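Local coordinates for CIR protein (Plasmodium chabaudi chabaudi, PDB 6ZYV), which is of unknown function but belongs to the Plasmodium PIR (Cir/Yir/Bir) variant antigens and probably presents its ectodomain on infected red blood cells, at residues 72-76 and 77-81; 192-195 and 196-200; 202-206 and 207-211; 225-229 and 230-234. The protein carries 5 engineered substitutions. All coordinates share one frame; numbering follows the deposited sequence.

Contact 1: residues 72-76 and 77-81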
loop_
_atom_site.group_PDB
_atom_site.type_symbol
_atom_site.label_atom_id
_atom_site.label_comp_id
_atom_site.label_asym_id
_atom_site.label_seq_id
_atom_site.Cartn_x
_atom_site.Cartn_y
_atom_site.Cartn_z
ATOM N N HIS A 72 -7.128 -11.991 -2.418
ATOM C CA HIS A 72 -7.145 -13.270 -1.692
ATOM C C HIS A 72 -7.550 -13.113 -0.229
ATOM O O HIS A 72 -7.939 -14.101 0.392
ATOM C CB HIS A 72 -5.772 -13.944 -1.716
ATOM C CG HIS A 72 -5.300 -14.341 -3.069
ATOM N ND1 HIS A 72 -6.173 -14.817 -4.028
ATOM C CD2 HIS A 72 -4.039 -14.379 -3.561
ATOM C CE1 HIS A 72 -5.419 -15.121 -5.071
ATOM N NE2 HIS A 72 -4.132 -14.853 -4.839
ATOM N N ILE A 73 -7.407 -11.892 0.340
ATOM C CA ILE A 73 -7.805 -11.607 1.712
ATOM C C ILE A 73 -9.335 -11.721 1.850
ATOM O O ILE A 73 -9.827 -12.168 2.887
ATOM C CB ILE A 73 -7.258 -10.235 2.196
ATOM C CG1 ILE A 73 -5.731 -10.120 1.946
ATOM C CG2 ILE A 73 -7.572 -10.033 3.691
ATOM C CD1 ILE A 73 -5.144 -8.685 2.218
ATOM N N CYS A 74 -10.082 -11.394 0.800
ATOM C CA CYS A 74 -11.530 -11.534 0.784
ATOM C C CYS A 74 -11.913 -13.014 0.790
ATOM O O CYS A 74 -11.170 -13.855 0.240
ATOM C CB CYS A 74 -12.114 -10.829 -0.439
ATOM S SG CYS A 74 -11.622 -9.094 -0.598
ATOM N N ASP A 75 -13.079 -13.352 1.372
ATOM C CA ASP A 75 -13.550 -14.729 1.342
ATOM C C ASP A 75 -13.911 -15.111 -0.078
ATOM O O ASP A 75 -14.535 -14.317 -0.779
ATOM C CB ASP A 75 -14.731 -14.939 2.295
ATOM C CG ASP A 75 -14.293 -14.978 3.749
ATOM O OD1 ASP A 75 -13.136 -15.416 4.018
ATOM O OD2 ASP A 75 -15.098 -14.577 4.621
ATOM N N ASP A 76 -13.414 -16.294 -0.524
ATOM C CA ASP A 76 -13.549 -16.841 -1.864
ATOM C C ASP A 76 -13.085 -15.890 -2.952
ATOM O O ASP A 76 -13.602 -15.956 -4.065
ATOM C CB ASP A 76 -14.993 -17.287 -2.125
ATOM C CG ASP A 76 -15.525 -18.319 -1.162
ATOM O OD1 ASP A 76 -14.728 -18.870 -0.375
ATOM O OD2 ASP A 76 -16.733 -18.590 -1.208
ATOM N N ASP A 77 -12.139 -14.991 -2.632
ATOM C CA ASP A 77 -11.665 -13.930 -3.537
ATOM C C ASP A 77 -12.805 -13.004 -4.015
ATOM O O ASP A 77 -12.673 -12.353 -5.051
ATOM C CB ASP A 77 -10.895 -14.522 -4.736
ATOM C CG ASP A 77 -9.490 -14.953 -4.369
ATOM O OD1 ASP A 77 -9.345 -15.813 -3.466
ATOM O OD2 ASP A 77 -8.528 -14.408 -4.958
ATOM N N GLU A 78 -13.936 -12.986 -3.295
ATOM C CA GLU A 78 -15.104 -12.181 -3.656
ATOM C C GLU A 78 -15.185 -10.965 -2.772
ATOM O O GLU A 78 -15.749 -11.004 -1.686
ATOM C CB GLU A 78 -16.393 -13.016 -3.578
ATOM C CG GLU A 78 -16.465 -14.017 -4.713
ATOM C CD GLU A 78 -17.730 -14.840 -4.739
ATOM O OE1 GLU A 78 -18.367 -14.981 -3.668
ATOM O OE2 GLU A 78 -18.086 -15.340 -5.832
ATOM N N CYS A 79 -14.569 -9.889 -3.230
ATOM C CA CYS A 79 -14.495 -8.668 -2.464
ATOM C C CYS A 79 -15.763 -7.821 -2.556
ATOM O O CYS A 79 -16.341 -7.675 -3.626
ATOM C CB CYS A 79 -13.261 -7.865 -2.868
ATOM S SG CYS A 79 -11.684 -8.732 -2.612
ATOM N N SER A 80 -16.152 -7.214 -1.442
ATOM C CA SER A 80 -17.248 -6.257 -1.426
ATOM C C SER A 80 -16.763 -4.933 -2.074
ATOM O O SER A 80 -15.559 -4.765 -2.320
ATOM C CB SER A 80 -17.705 -6.001 0.015
ATOM O OG SER A 80 -16.743 -5.279 0.760
ATOM N N GLN A 81 -17.677 -3.975 -2.315
ATOM C CA GLN A 81 -17.293 -2.662 -2.856
ATOM C C GLN A 81 -16.295 -1.952 -1.934
ATOM O O GLN A 81 -15.315 -1.396 -2.410
ATOM C CB GLN A 81 -18.515 -1.772 -3.064
ATOM C CG GLN A 81 -18.210 -0.605 -3.984
ATOM C CD GLN A 81 -18.350 -0.988 -5.442
ATOM O OE1 GLN A 81 -17.757 -1.970 -5.925
ATOM N NE2 GLN A 81 -19.128 -0.204 -6.175
HETATM O O HOH W 1 -9.978 -16.765 -1.186
#
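His72 runs alongside Asp77, both side chains heading the same way, and overlaps the carboxylate with the ND1 edge of its imidazole. ND1 donates to Asp77 OD2 over 2.6 Å, a short but bent bond (134° at the hydrogen) in which OD2 sits somewhat out of the ring plane and offers its syn lone pair, the one facing the other oxygen. Ring and carboxylate planes are turned steeply, 65° apart. Asp77 reaches back because its CG lies anti to its own carbonyl carbon, chi1 -77°, which swings the acid toward the histidine. The second oxygen is also engaged: a water donates to Asp77 OD1 at 2.6 Å, so both oxygens of this partly exposed group accept a hydrogen. The chain between them folds through two overlapping turns, Asp77 N bonding to Cys74 O at 3.2 Å and Glu78 N to Asp75 O at 2.9 Å. Asp76 and Asp77 both adopt positive phi to make the reversal. A disulfide, Cys74 SG to Cys79 SG at 2.0 Å, closes this six-residue loop within the link between helices 55-71 and 81-101. Cysteine suits the inner side, where Cys74 packs on Tyr87; the acidic residues between suit the solvent-facing outside. Just after Cys79, Ser80 is the N-cap of helix 81-101: its side chain caps a backbone N of the first turn, while Glu83 OE2 accepts from Ser80 N.

Contact 2: residues 192-195 and 196-200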
loop_
_atom_site.group_PDB
_atom_site.type_symbol
_atom_site.label_atom_id
_atom_site.label_comp_id
_atom_site.label_asym_id
_atom_site.label_seq_id
_atom_site.Cartn_x
_atom_site.Cartn_y
_atom_site.Cartn_z
ATOM N N TYR A 192 3.452 10.350 14.120
ATOM C CA TYR A 192 2.321 10.805 13.336
ATOM C C TYR A 192 1.933 12.270 13.711
ATOM O O TYR A 192 1.670 13.082 12.817
ATOM C CB TYR A 192 1.151 9.848 13.526
ATOM C CG TYR A 192 -0.081 10.312 12.794
ATOM C CD1 TYR A 192 -0.092 10.422 11.408
ATOM C CD2 TYR A 192 -1.223 10.688 13.488
ATOM C CE1 TYR A 192 -1.213 10.875 10.733
ATOM C CE2 TYR A 192 -2.360 11.115 12.822
ATOM C CZ TYR A 192 -2.352 11.207 11.441
ATOM O OH TYR A 192 -3.452 11.710 10.790
ATOM N N GLN A 193 1.965 12.620 15.012
ATOM C CA GLN A 193 1.683 13.984 15.461
ATOM C C GLN A 193 2.709 14.952 14.854
ATOM O O GLN A 193 2.334 16.016 14.386
ATOM C CB GLN A 193 1.724 14.077 17.001
ATOM C CG GLN A 193 1.418 15.479 17.552
ATOM C CD GLN A 193 -0.004 15.897 17.264
ATOM O OE1 GLN A 193 -0.947 15.469 17.933
ATOM N NE2 GLN A 193 -0.199 16.743 16.254
ATOM N N LYS A 194 3.986 14.540 14.790
ATOM C CA LYS A 194 5.052 15.318 14.186
ATOM C C LYS A 194 4.813 15.464 12.678
ATOM O O LYS A 194 5.065 16.530 12.131
ATOM C CB LYS A 194 6.423 14.702 14.477
ATOM C CG LYS A 194 7.579 15.560 13.989
ATOM C CD LYS A 194 8.926 15.150 14.603
ATOM C CE LYS A 194 10.081 15.968 14.064
ATOM N NZ LYS A 194 10.439 15.553 12.685
ATOM N N PHE A 195 4.303 14.424 12.015
ATOM C CA PHE A 195 3.979 14.482 10.591
ATOM C C PHE A 195 2.880 15.562 10.329
ATOM O O PHE A 195 2.983 16.321 9.372
ATOM C CB PHE A 195 3.555 13.087 10.085
ATOM C CG PHE A 195 2.753 13.081 8.804
ATOM C CD1 PHE A 195 3.378 13.231 7.574
ATOM C CD2 PHE A 195 1.373 12.972 8.837
ATOM C CE1 PHE A 195 2.635 13.279 6.412
ATOM C CE2 PHE A 195 0.625 13.026 7.674
ATOM C CZ PHE A 195 1.255 13.173 6.470
ATOM N N LEU A 196 1.844 15.614 11.177
ATOM C CA LEU A 196 0.759 16.581 11.037
ATOM C C LEU A 196 1.272 18.002 11.238
ATOM O O LEU A 196 0.917 18.902 10.469
ATOM C CB LEU A 196 -0.381 16.281 12.029
ATOM C CG LEU A 196 -1.098 14.932 11.864
ATOM C CD1 LEU A 196 -2.160 14.713 12.970
ATOM C CD2 LEU A 196 -1.723 14.817 10.482
ATOM N N ASN A 197 2.119 18.195 12.272
ATOM C CA ASN A 197 2.713 19.482 12.637
ATOM C C ASN A 197 3.720 19.961 11.604
ATOM O O ASN A 197 3.595 21.073 11.141
ATOM C CB ASN A 197 3.352 19.427 14.034
ATOM C CG ASN A 197 2.383 19.134 15.149
ATOM O OD1 ASN A 197 1.181 19.013 14.927
ATOM N ND2 ASN A 197 2.864 19.002 16.379
ATOM N N ASP A 198 4.692 19.145 11.222
ATOM C CA ASP A 198 5.719 19.530 10.266
ATOM C C ASP A 198 5.157 19.860 8.895
ATOM O O ASP A 198 5.681 20.738 8.216
ATOM C CB ASP A 198 6.764 18.415 10.097
ATOM C CG ASP A 198 7.682 18.173 11.278
ATOM O OD1 ASP A 198 7.601 18.946 12.274
ATOM O OD2 ASP A 198 8.475 17.208 11.214
ATOM N N ASN A 199 4.120 19.150 8.475
ATOM C CA ASN A 199 3.545 19.368 7.157
ATOM C C ASN A 199 2.309 20.248 7.147
ATOM O O ASN A 199 1.679 20.349 6.109
ATOM C CB ASN A 199 3.275 18.040 6.495
ATOM C CG ASN A 199 4.559 17.264 6.287
ATOM O OD1 ASN A 199 5.314 17.521 5.355
ATOM N ND2 ASN A 199 4.857 16.329 7.171
ATOM N N ASN A 200 1.941 20.869 8.282
ATOM C CA ASN A 200 0.769 21.752 8.386
ATOM C C ASN A 200 -0.497 21.048 7.860
ATOM O O ASN A 200 -1.236 21.612 7.047
ATOM C CB ASN A 200 1.006 23.059 7.626
ATOM C CG ASN A 200 0.158 24.200 8.142
ATOM O OD1 ASN A 200 -0.238 24.233 9.307
ATOM N ND2 ASN A 200 -0.145 25.141 7.283
#
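Leu196 lies over one face of the Tyr192 ring, its CG 4.2 Å from the ring centroid in a CH-pi contact, one helical turn along. The Tyr192 hydroxyl is hydrogen-bonded to the hydroxyl of Tyr208. One residue on, Gln193 bends at chi2 (66°) to bring its amide to Asn197: NE2 donates to OD1 at 3.0 Å, striking the acceptor from above its carbonyl plane. Both amides have further partners in the C-terminal tail, since Gln193 NE2 also donates to Thr240 O and Asn197 OD1 also accepts from Thr242 N. Carboxamides suit this place because they can bond to each other and to passing backbone at once. These residues form the last turns of helix 181-198, where Leu196 N, Asn197 N and Asp198 N donate to the carbonyls of Tyr192, Gln193 and Lys194. The helix ends in a Schellman motif: Asn200 takes positive phi as the C-prime residue, with Asn200 N bonding weakly to Asn197 O and Val201 N turning back to Leu196 O. Phe195 O is gripped twice by Asn199, through ND2 at 2.9 Å, in the carbonyl plane on a lone pair, and through the backbone N at 3.2 Å, from above that plane. The Phe195 ring packs on Phe157 and Ile160 of helix 154-174. On the exposed side of the helix, Lys194 and Asp198 form a salt bridge, NZ meeting the syn lone pair of OD2 at 3.0 Å.

Contact 3: residues 202-206 and 207-211; sequences DTDDS and SYKQI
The Tyr208 ring is approached obliquely by the backbone of Thr203, whose CA stands 3.8 Å from CD2, while the Thr203 CG2 methyl lies 4.1 Å from CE2, the two side chains pointing the same way. The other flat group is the Asp205 carboxylate, met from above its plane by Tyr208 N, which donates to OD2 at 3.2 Å. That bond makes Asp205 the N-cap of helix 206-211, and its backbone serves the same turn, Lys209 N donating to Asp205 O at 3.0 Å. Aspartate fits the role: its CG lies anti to the backbone N, chi1 166°, which sends the acid forward over the first turn, where its negative charge probably also suits the N-terminal end of the helix dipole. A type I turn from Asp202 to Asp205 leads into the cap, tightened by an Asx turn in which Asp202 OD1 accepts from Asp204 N. Lys209 curls back along this turn, bent at chi2 and chi3, so that its aliphatic carbons pass Thr203 O and Asp204 O. Its NZ ends 3.3 Å from Asp204 OD1 in a salt bridge, a weak hydrogen bond at the protein surface. Inward, Tyr208 packs against Phe157. A water bridges two side chains, donating to Asp205 OD1 at 2.5 Å and hydrogen-bonded to Ser207 OG at 2.9 Å.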
loop_
_atom_site.group_PDB
_atom_site.type_symbol
_atom_site.label_atom_id
_atom_site.label_comp_id
_atom_site.label_asym_id
_atom_site.label_seq_id
_atom_site.Cartn_x
_atom_site.Cartn_y
_atom_site.Cartn_z
ATOM N N ASP A 202 -4.090 19.801 7.672
ATOM C CA ASP A 202 -5.430 20.103 8.128
ATOM C C ASP A 202 -6.132 18.728 8.017
ATOM O O ASP A 202 -6.422 18.273 6.910
ATOM C CB ASP A 202 -6.068 21.131 7.180
ATOM C CG ASP A 202 -7.509 21.501 7.479
ATOM O OD1 ASP A 202 -8.082 20.944 8.441
ATOM O OD2 ASP A 202 -8.061 22.360 6.756
ATOM N N THR A 203 -6.350 18.050 9.158
ATOM C CA THR A 203 -6.995 16.731 9.156
ATOM C C THR A 203 -8.475 16.778 8.722
ATOM O O THR A 203 -9.047 15.722 8.440
ATOM C CB THR A 203 -6.817 16.037 10.496
ATOM O OG1 THR A 203 -7.516 16.776 11.505
ATOM C CG2 THR A 203 -5.359 15.881 10.875
ATOM N N ASP A 204 -9.070 17.996 8.632
ATOM C CA ASP A 204 -10.426 18.207 8.168
ATOM C C ASP A 204 -10.524 18.472 6.634
ATOM O O ASP A 204 -11.624 18.638 6.108
ATOM C CB ASP A 204 -11.112 19.321 8.976
ATOM C CG ASP A 204 -12.617 19.396 8.763
ATOM O OD1 ASP A 204 -13.234 18.336 8.493
ATOM O OD2 ASP A 204 -13.182 20.514 8.888
ATOM N N ASP A 205 -9.391 18.486 5.922
ATOM C CA ASP A 205 -9.373 18.648 4.476
ATOM C C ASP A 205 -10.005 17.392 3.825
ATOM O O ASP A 205 -9.712 16.294 4.254
ATOM C CB ASP A 205 -7.913 18.873 4.031
ATOM C CG ASP A 205 -7.642 18.725 2.550
ATOM O OD1 ASP A 205 -8.286 19.432 1.757
ATOM O OD2 ASP A 205 -6.775 17.893 2.184
ATOM N N SER A 206 -10.897 17.571 2.832
ATOM C CA SER A 206 -11.612 16.513 2.130
ATOM C C SER A 206 -10.706 15.405 1.650
ATOM O O SER A 206 -11.040 14.234 1.841
ATOM C CB SER A 206 -12.375 17.058 0.924
ATOM O OG SER A 206 -13.375 18.002 1.265
ATOM N N SER A 207 -9.570 15.776 1.013
ATOM C CA SER A 207 -8.600 14.841 0.448
ATOM C C SER A 207 -7.857 14.096 1.507
ATOM O O SER A 207 -7.531 12.921 1.300
ATOM C CB SER A 207 -7.584 15.588 -0.411
ATOM O OG SER A 207 -8.272 16.179 -1.494
ATOM N N TYR A 208 -7.501 14.788 2.605
ATOM C CA TYR A 208 -6.774 14.116 3.660
ATOM C C TYR A 208 -7.686 13.077 4.338
ATOM O O TYR A 208 -7.245 11.961 4.580
ATOM C CB TYR A 208 -6.171 15.087 4.663
ATOM C CG TYR A 208 -5.247 14.355 5.609
ATOM C CD1 TYR A 208 -3.985 13.936 5.194
ATOM C CD2 TYR A 208 -5.672 13.986 6.884
ATOM C CE1 TYR A 208 -3.165 13.182 6.023
ATOM C CE2 TYR A 208 -4.852 13.250 7.730
ATOM C CZ TYR A 208 -3.597 12.849 7.291
ATOM O OH TYR A 208 -2.770 12.099 8.083
ATOM N N LYS A 209 -8.994 13.412 4.526
ATOM C CA LYS A 209 -10.010 12.543 5.146
ATOM C C LYS A 209 -10.177 11.205 4.432
ATOM O O LYS A 209 -10.595 10.214 5.056
ATOM C CB LYS A 209 -11.392 13.250 5.262
ATOM C CG LYS A 209 -11.567 14.326 6.378
ATOM C CD LYS A 209 -12.478 15.515 5.854
ATOM C CE LYS A 209 -13.842 15.791 6.475
ATOM N NZ LYS A 209 -14.548 16.958 5.846
ATOM N N GLN A 210 -9.869 11.160 3.123
ATOM C CA GLN A 210 -9.988 9.934 2.353
ATOM C C GLN A 210 -8.751 9.056 2.412
ATOM O O GLN A 210 -8.856 7.874 2.081
ATOM C CB GLN A 210 -10.383 10.210 0.907
ATOM C CG GLN A 210 -11.800 10.711 0.743
ATOM C CD GLN A 210 -12.382 10.309 -0.594
ATOM O OE1 GLN A 210 -12.699 11.156 -1.430
ATOM N NE2 GLN A 210 -12.529 9.003 -0.833
ATOM N N ILE A 211 -7.573 9.597 2.782
ATOM C CA ILE A 211 -6.378 8.727 2.942
ATOM C C ILE A 211 -6.164 8.349 4.425
ATOM O O ILE A 211 -5.663 7.275 4.711
ATOM C CB ILE A 211 -5.100 9.280 2.276
ATOM C CG1 ILE A 211 -4.648 10.591 2.941
ATOM C CG2 ILE A 211 -5.375 9.493 0.812
ATOM C CD1 ILE A 211 -3.291 11.087 2.476
HETATM O O HOH W 2 -9.135 18.697 -0.426
#

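Contact 4: residues 225-229 and 230-234; sequences KCNNG and QHSNF
Asn227 holds the backbone of Ser232 with both ends of its amide, closing the loop that leaves helix 213-226. OD1 accepts from Ser232 N at 2.8 Å and ND2 donates to Ser232 O at 2.9 Å, both bonds nearly straight, much as a strand neighbour would bond to one residue. Asparagine can do this because its amide carries an acceptor and a donor side by side. Its chi1 of -95° is a departure from staggering that goes with the two-bond grip. Gln230 is staggered instead, with CG between the backbone N and the carbonyl carbon, chi1 76°. This puts CG 3.2 Å from Cys226 O, and the extended chain beyond carries the amide to Ser232 and Tyr178: OE1 accepts in its carbonyl plane from Ser232 OG at 2.6 Å, and NE2 donates to Tyr178 O, so both ends of the amide are used. Phe234 turns its ring back toward Cys226: CZ reaches Cys226 CB at 3.6 Å, while the Asn227 amide lies at the ring edge, its plane 72° from that of the ring. The phenylalanine also packs on Leu182 and Ala185 of helix 181-198, the helix to which Cys226 is joined by its disulfide with Cys181. On the backbone, a water donates to Asn227 O at 2.9 Å and to Gln230 O at 2.6 Å, and lies 2.7 Å from His231 ND1.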
loop_
_atom_site.group_PDB
_atom_site.type_symbol
_atom_site.label_atom_id
_atom_site.label_comp_id
_atom_site.label_asym_id
_atom_site.label_seq_id
_atom_site.Cartn_x
_atom_site.Cartn_y
_atom_site.Cartn_z
ATOM N N LYS A 225 -5.437 -5.926 18.502
ATOM C CA LYS A 225 -4.739 -7.208 18.402
ATOM C C LYS A 225 -3.683 -7.350 19.499
ATOM O O LYS A 225 -3.568 -8.419 20.080
ATOM C CB LYS A 225 -4.131 -7.445 16.998
ATOM C CG LYS A 225 -5.166 -7.623 15.882
ATOM C CD LYS A 225 -6.074 -8.850 16.096
ATOM C CE LYS A 225 -7.216 -8.939 15.095
ATOM N NZ LYS A 225 -7.904 -10.270 15.135
ATOM N N CYS A 226 -2.952 -6.278 19.832
ATOM C CA CYS A 226 -1.981 -6.327 20.932
ATOM C C CYS A 226 -2.686 -6.600 22.236
ATOM O O CYS A 226 -2.217 -7.431 23.007
ATOM C CB CYS A 226 -1.162 -5.048 21.010
ATOM S SG CYS A 226 0.071 -4.894 19.695
ATOM N N ASN A 227 -3.875 -5.998 22.438
ATOM C CA ASN A 227 -4.657 -6.243 23.639
ATOM C C ASN A 227 -5.386 -7.591 23.659
ATOM O O ASN A 227 -6.291 -7.793 24.471
ATOM C CB ASN A 227 -5.611 -5.085 23.923
ATOM C CG ASN A 227 -5.019 -4.096 24.887
ATOM O OD1 ASN A 227 -4.027 -4.365 25.579
ATOM N ND2 ASN A 227 -5.601 -2.919 24.966
ATOM N N ASN A 228 -4.985 -8.523 22.793
ATOM C CA ASN A 228 -5.471 -9.896 22.812
ATOM C C ASN A 228 -4.518 -10.838 23.578
ATOM O O ASN A 228 -4.926 -11.913 24.004
ATOM C CB ASN A 228 -5.780 -10.422 21.412
ATOM C CG ASN A 228 -7.078 -9.902 20.855
ATOM O OD1 ASN A 228 -7.911 -9.350 21.573
ATOM N ND2 ASN A 228 -7.296 -10.051 19.560
ATOM N N GLY A 229 -3.273 -10.430 23.765
ATOM C CA GLY A 229 -2.302 -11.206 24.523
ATOM C C GLY A 229 -1.673 -10.436 25.672
ATOM O O GLY A 229 -0.790 -10.961 26.350
ATOM N N GLN A 230 -2.101 -9.184 25.894
ATOM C CA GLN A 230 -1.636 -8.320 26.974
ATOM C C GLN A 230 -2.792 -7.389 27.447
ATOM O O GLN A 230 -3.926 -7.498 26.961
ATOM C CB GLN A 230 -0.379 -7.519 26.537
ATOM C CG GLN A 230 -0.688 -6.357 25.617
ATOM C CD GLN A 230 0.548 -5.634 25.175
ATOM O OE1 GLN A 230 0.884 -4.555 25.677
ATOM N NE2 GLN A 230 1.259 -6.211 24.224
ATOM N N HIS A 231 -2.512 -6.493 28.402
ATOM C CA HIS A 231 -3.521 -5.577 28.897
ATOM C C HIS A 231 -2.935 -4.198 29.059
ATOM O O HIS A 231 -2.424 -3.889 30.118
ATOM C CB HIS A 231 -4.102 -6.103 30.197
ATOM C CG HIS A 231 -5.421 -5.488 30.526
ATOM N ND1 HIS A 231 -6.470 -5.525 29.632
ATOM C CD2 HIS A 231 -5.800 -4.790 31.618
ATOM C CE1 HIS A 231 -7.447 -4.852 30.204
ATOM N NE2 HIS A 231 -7.097 -4.415 31.408
ATOM N N SER A 232 -3.006 -3.356 28.019
ATOM C CA SER A 232 -2.415 -2.027 28.062
ATOM C C SER A 232 -3.361 -0.907 27.661
ATOM O O SER A 232 -4.292 -1.111 26.886
ATOM C CB SER A 232 -1.180 -1.975 27.161
ATOM O OG SER A 232 -0.280 -3.040 27.422
ATOM N N ASN A 233 -3.072 0.302 28.144
ATOM C CA ASN A 233 -3.815 1.506 27.819
ATOM C C ASN A 233 -3.065 2.209 26.686
ATOM O O ASN A 233 -2.122 2.938 26.932
ATOM C CB ASN A 233 -3.886 2.382 29.056
ATOM C CG ASN A 233 -4.593 3.700 28.899
ATOM O OD1 ASN A 233 -4.382 4.616 29.703
ATOM N ND2 ASN A 233 -5.460 3.838 27.891
ATOM N N PHE A 234 -3.471 1.966 25.456
ATOM C CA PHE A 234 -2.821 2.522 24.279
ATOM C C PHE A 234 -3.255 3.954 24.046
ATOM O O PHE A 234 -4.411 4.295 24.287
ATOM C CB PHE A 234 -3.103 1.643 23.049
ATOM C CG PHE A 234 -2.364 0.326 23.075
ATOM C CD1 PHE A 234 -1.104 0.213 22.521
ATOM C CD2 PHE A 234 -2.936 -0.802 23.638
ATOM C CE1 PHE A 234 -0.429 -1.002 22.533
ATOM C CE2 PHE A 234 -2.255 -2.025 23.646
ATOM C CZ PHE A 234 -0.999 -2.106 23.112
HETATM O O HOH W 3 -6.461 -6.963 27.289
#

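How the contacts relate
The four contacts follow one another along the chain, none nested or crossing. Contact 1 closes a small loop within the link between helices 55-71 and 81-101, on the opposite side of the chain's centre from contact 2, with centres about 35 Å apart. Contact 2 ends helix 181-198, and after a short link contact 3 starts helix 206-211. These two touch: the Tyr192 and Tyr208 hydroxyls form the polar part of the junction, and the Leu196 CD2 methyl packs on Thr203 CG2. Contact 4 ends helix 213-226, its centre about 26 Å from that of contact 2, yet its disulfide leads to the start of helix 181-198. The tail beyond returns to contacts 2 and 3 through Thr239, Thr240 and Thr242.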